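Local atomic coordinates of proto-oncogene vav (Homo sapiens, PDB entry 6NEW), a protein that probably acts as a guanine nucleotide exchange factor for Rho-family GTPases such as Rac, and binds two zinc ions. Residues His315-Ile320 and Lys340-Phe345. Residues are numbered along the deposited sequence; the frame is centred on the assembly and turned at random.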
loop_
_atom_site.group_PDB
_atom_site.type_symbol
_atom_site.label_atom_id
_atom_site.label_comp_id
_atom_site.label_asym_id
_atom_site.label_seq_id
_atom_site.Cartn_x
_atom_site.Cartn_y
_atom_site.Cartn_z
ATOM N N HIS A 315 -3.250 -18.051 30.756
ATOM C CA HIS A 315 -4.156 -17.640 29.702
ATOM C C HIS A 315 -3.940 -18.436 28.421
ATOM O O HIS A 315 -2.922 -18.280 27.742
ATOM C CB HIS A 315 -4.057 -16.135 29.500
ATOM C CG HIS A 315 -4.137 -15.391 30.789
ATOM N ND1 HIS A 315 -2.994 -15.042 31.490
ATOM C CD2 HIS A 315 -5.222 -15.024 31.504
ATOM C CE1 HIS A 315 -3.419 -14.428 32.579
ATOM N NE2 HIS A 315 -4.753 -14.405 32.638
ATOM N N MET A 316 -4.905 -19.319 28.122
ATOM C CA MET A 316 -4.835 -20.207 26.980
ATOM C C MET A 316 -6.045 -20.192 26.024
ATOM O O MET A 316 -7.152 -19.816 26.383
ATOM C CB MET A 316 -4.573 -21.653 27.464
ATOM C CG MET A 316 -5.130 -22.695 26.509
ATOM S SD MET A 316 -5.112 -24.442 26.901
ATOM C CE MET A 316 -5.963 -24.454 28.501
ATOM N N PHE A 317 -5.781 -20.640 24.795
ATOM C CA PHE A 317 -6.685 -20.989 23.725
ATOM C C PHE A 317 -6.041 -22.173 23.038
ATOM O O PHE A 317 -4.829 -22.401 23.189
ATOM C CB PHE A 317 -7.034 -19.847 22.776
ATOM C CG PHE A 317 -5.958 -19.197 21.947
ATOM C CD1 PHE A 317 -5.588 -19.730 20.710
ATOM C CD2 PHE A 317 -5.402 -17.981 22.334
ATOM C CE1 PHE A 317 -4.627 -19.094 19.914
ATOM C CE2 PHE A 317 -4.457 -17.336 21.530
ATOM C CZ PHE A 317 -4.057 -17.907 20.341
ATOM N N LEU A 318 -6.867 -22.964 22.344
ATOM C CA LEU A 318 -6.475 -24.167 21.618
ATOM C C LEU A 318 -6.365 -23.888 20.136
ATOM O O LEU A 318 -7.115 -23.084 19.595
ATOM C CB LEU A 318 -7.506 -25.296 21.854
ATOM C CG LEU A 318 -7.942 -25.561 23.310
ATOM C CD1 LEU A 318 -9.298 -26.283 23.348
ATOM C CD2 LEU A 318 -6.883 -26.359 24.062
ATOM N N LEU A 319 -5.417 -24.556 19.493
ATOM C CA LEU A 319 -5.149 -24.484 18.066
ATOM C C LEU A 319 -5.180 -25.942 17.611
ATOM O O LEU A 319 -4.259 -26.708 17.891
ATOM C CB LEU A 319 -3.794 -23.782 17.796
ATOM C CG LEU A 319 -3.321 -23.724 16.320
ATOM C CD1 LEU A 319 -4.230 -22.847 15.474
ATOM C CD2 LEU A 319 -1.914 -23.205 16.227
ATOM N N ILE A 320 -6.308 -26.351 17.039
ATOM C CA ILE A 320 -6.561 -27.758 16.705
ATOM C C ILE A 320 -6.654 -28.050 15.225
ATOM O O ILE A 320 -7.347 -27.333 14.526
ATOM C CB ILE A 320 -7.870 -28.228 17.452
ATOM C CG1 ILE A 320 -7.737 -28.120 18.993
ATOM C CG2 ILE A 320 -8.283 -29.666 17.047
ATOM C CD1 ILE A 320 -9.080 -27.963 19.688
ATOM N N LYS A 340 -5.349 -10.696 22.286
ATOM C CA LYS A 340 -4.715 -10.132 21.104
ATOM C C LYS A 340 -4.283 -11.214 20.088
ATOM O O LYS A 340 -4.543 -11.041 18.899
ATOM C CB LYS A 340 -3.550 -9.203 21.496
ATOM C CG LYS A 340 -2.834 -8.529 20.318
ATOM C CD LYS A 340 -3.577 -7.349 19.656
ATOM C CE LYS A 340 -2.858 -6.994 18.371
ATOM N NZ LYS A 340 -2.937 -5.548 18.056
ATOM N N TRP A 341 -3.655 -12.308 20.551
ATOM C CA TRP A 341 -3.215 -13.396 19.682
ATOM C C TRP A 341 -4.403 -14.119 19.026
ATOM O O TRP A 341 -4.353 -14.437 17.833
ATOM C CB TRP A 341 -2.339 -14.390 20.451
ATOM C CG TRP A 341 -0.900 -14.006 20.506
ATOM C CD1 TRP A 341 -0.304 -13.187 21.425
ATOM C CD2 TRP A 341 0.141 -14.450 19.624
ATOM N NE1 TRP A 341 1.051 -13.121 21.190
ATOM C CE2 TRP A 341 1.355 -13.897 20.096
ATOM C CE3 TRP A 341 0.168 -15.274 18.489
ATOM C CZ2 TRP A 341 2.583 -14.134 19.464
ATOM C CZ3 TRP A 341 1.383 -15.513 17.864
ATOM C CH2 TRP A 341 2.573 -14.941 18.345
ATOM N N MET A 342 -5.467 -14.357 19.816
ATOM C CA MET A 342 -6.718 -14.994 19.424
ATOM C C MET A 342 -7.375 -14.224 18.291
ATOM O O MET A 342 -7.806 -14.824 17.304
ATOM C CB MET A 342 -7.662 -15.019 20.627
ATOM C CG MET A 342 -8.999 -15.655 20.324
ATOM S SD MET A 342 -8.945 -17.372 20.812
ATOM C CE MET A 342 -9.095 -17.127 22.549
ATOM N N GLU A 343 -7.480 -12.900 18.464
ATOM C CA GLU A 343 -8.043 -11.968 17.498
ATOM C C GLU A 343 -7.208 -12.017 16.179
ATOM O O GLU A 343 -7.783 -12.012 15.091
ATOM C CB GLU A 343 -8.055 -10.573 18.125
ATOM C CG GLU A 343 -8.634 -9.441 17.288
ATOM C CD GLU A 343 -8.138 -8.083 17.762
ATOM O OE1 GLU A 343 -7.298 -7.476 17.056
ATOM O OE2 GLU A 343 -8.512 -7.676 18.889
ATOM N N GLN A 344 -5.873 -12.134 16.290
ATOM C CA GLN A 344 -4.997 -12.232 15.126
ATOM C C GLN A 344 -5.110 -13.580 14.390
ATOM O O GLN A 344 -4.974 -13.591 13.165
ATOM C CB GLN A 344 -3.549 -11.905 15.487
ATOM C CG GLN A 344 -3.342 -10.446 15.949
ATOM C CD GLN A 344 -3.628 -9.426 14.899
ATOM O OE1 GLN A 344 -3.123 -9.488 13.780
ATOM N NE2 GLN A 344 -4.463 -8.471 15.225
ATOM N N PHE A 345 -5.387 -14.700 15.118
ATOM C CA PHE A 345 -5.587 -16.025 14.503
ATOM C C PHE A 345 -6.907 -16.020 13.707
ATOM O O PHE A 345 -6.972 -16.562 12.601
ATOM C CB PHE A 345 -5.630 -17.131 15.565
ATOM C CG PHE A 345 -4.312 -17.792 15.877
ATOM C CD1 PHE A 345 -3.849 -18.851 15.113
ATOM C CD2 PHE A 345 -3.568 -17.400 16.980
ATOM C CE1 PHE A 345 -2.637 -19.470 15.410
ATOM C CE2 PHE A 345 -2.363 -18.031 17.286
ATOM C CZ PHE A 345 -1.908 -19.062 16.494
#
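Phe317 reaches from its strand into the side of the helix, its ring held among Met342, Trp341 and Phe345. Met342 supplies a Met-aromatic contact: SD lies over one face of the Phe317 ring, 4.1 Å from the centroid and 29° off the normal. The methionine runs past the phenylalanine in the opposite direction, bent at chi2 and chi3, which brings its methyl CE to 3.4 Å from Phe317 CB. At the edge of the same ring, near its plane, Trp341 presents CB, 3.8 Å from Phe317 CE2, while its indole leads away from the strand. The Phe345 ring meets Phe317 obliquely, planes at 76° and centroids 5.3 Å apart, with Phe345 CD2 3.4 Å from Phe317 CZ. Farther along the strand, Leu319 crosses Phe345 at about a right angle, CD1 3.7 Å from Phe345 CE1. An alanine in place of Phe317 would be likely to leave the Met342 sulfur without its aromatic face and open a gap beside Phe345. All the touching residues are buried. The contact belongs to the PH fold, whose C-terminal helix, here 335-352, covers one end of the beta-barrel; segments 315-320 and 340-345 run nearly parallel, their axes 20° apart. Phe332 on neighbouring strand 327-332 meets the Phe317 ring and stacks on Trp341; Val300 of strand 298-302 touches Phe317, Met342 and Phe345, and Leu272 of strand 266-273 adjoins Trp341 and Phe345.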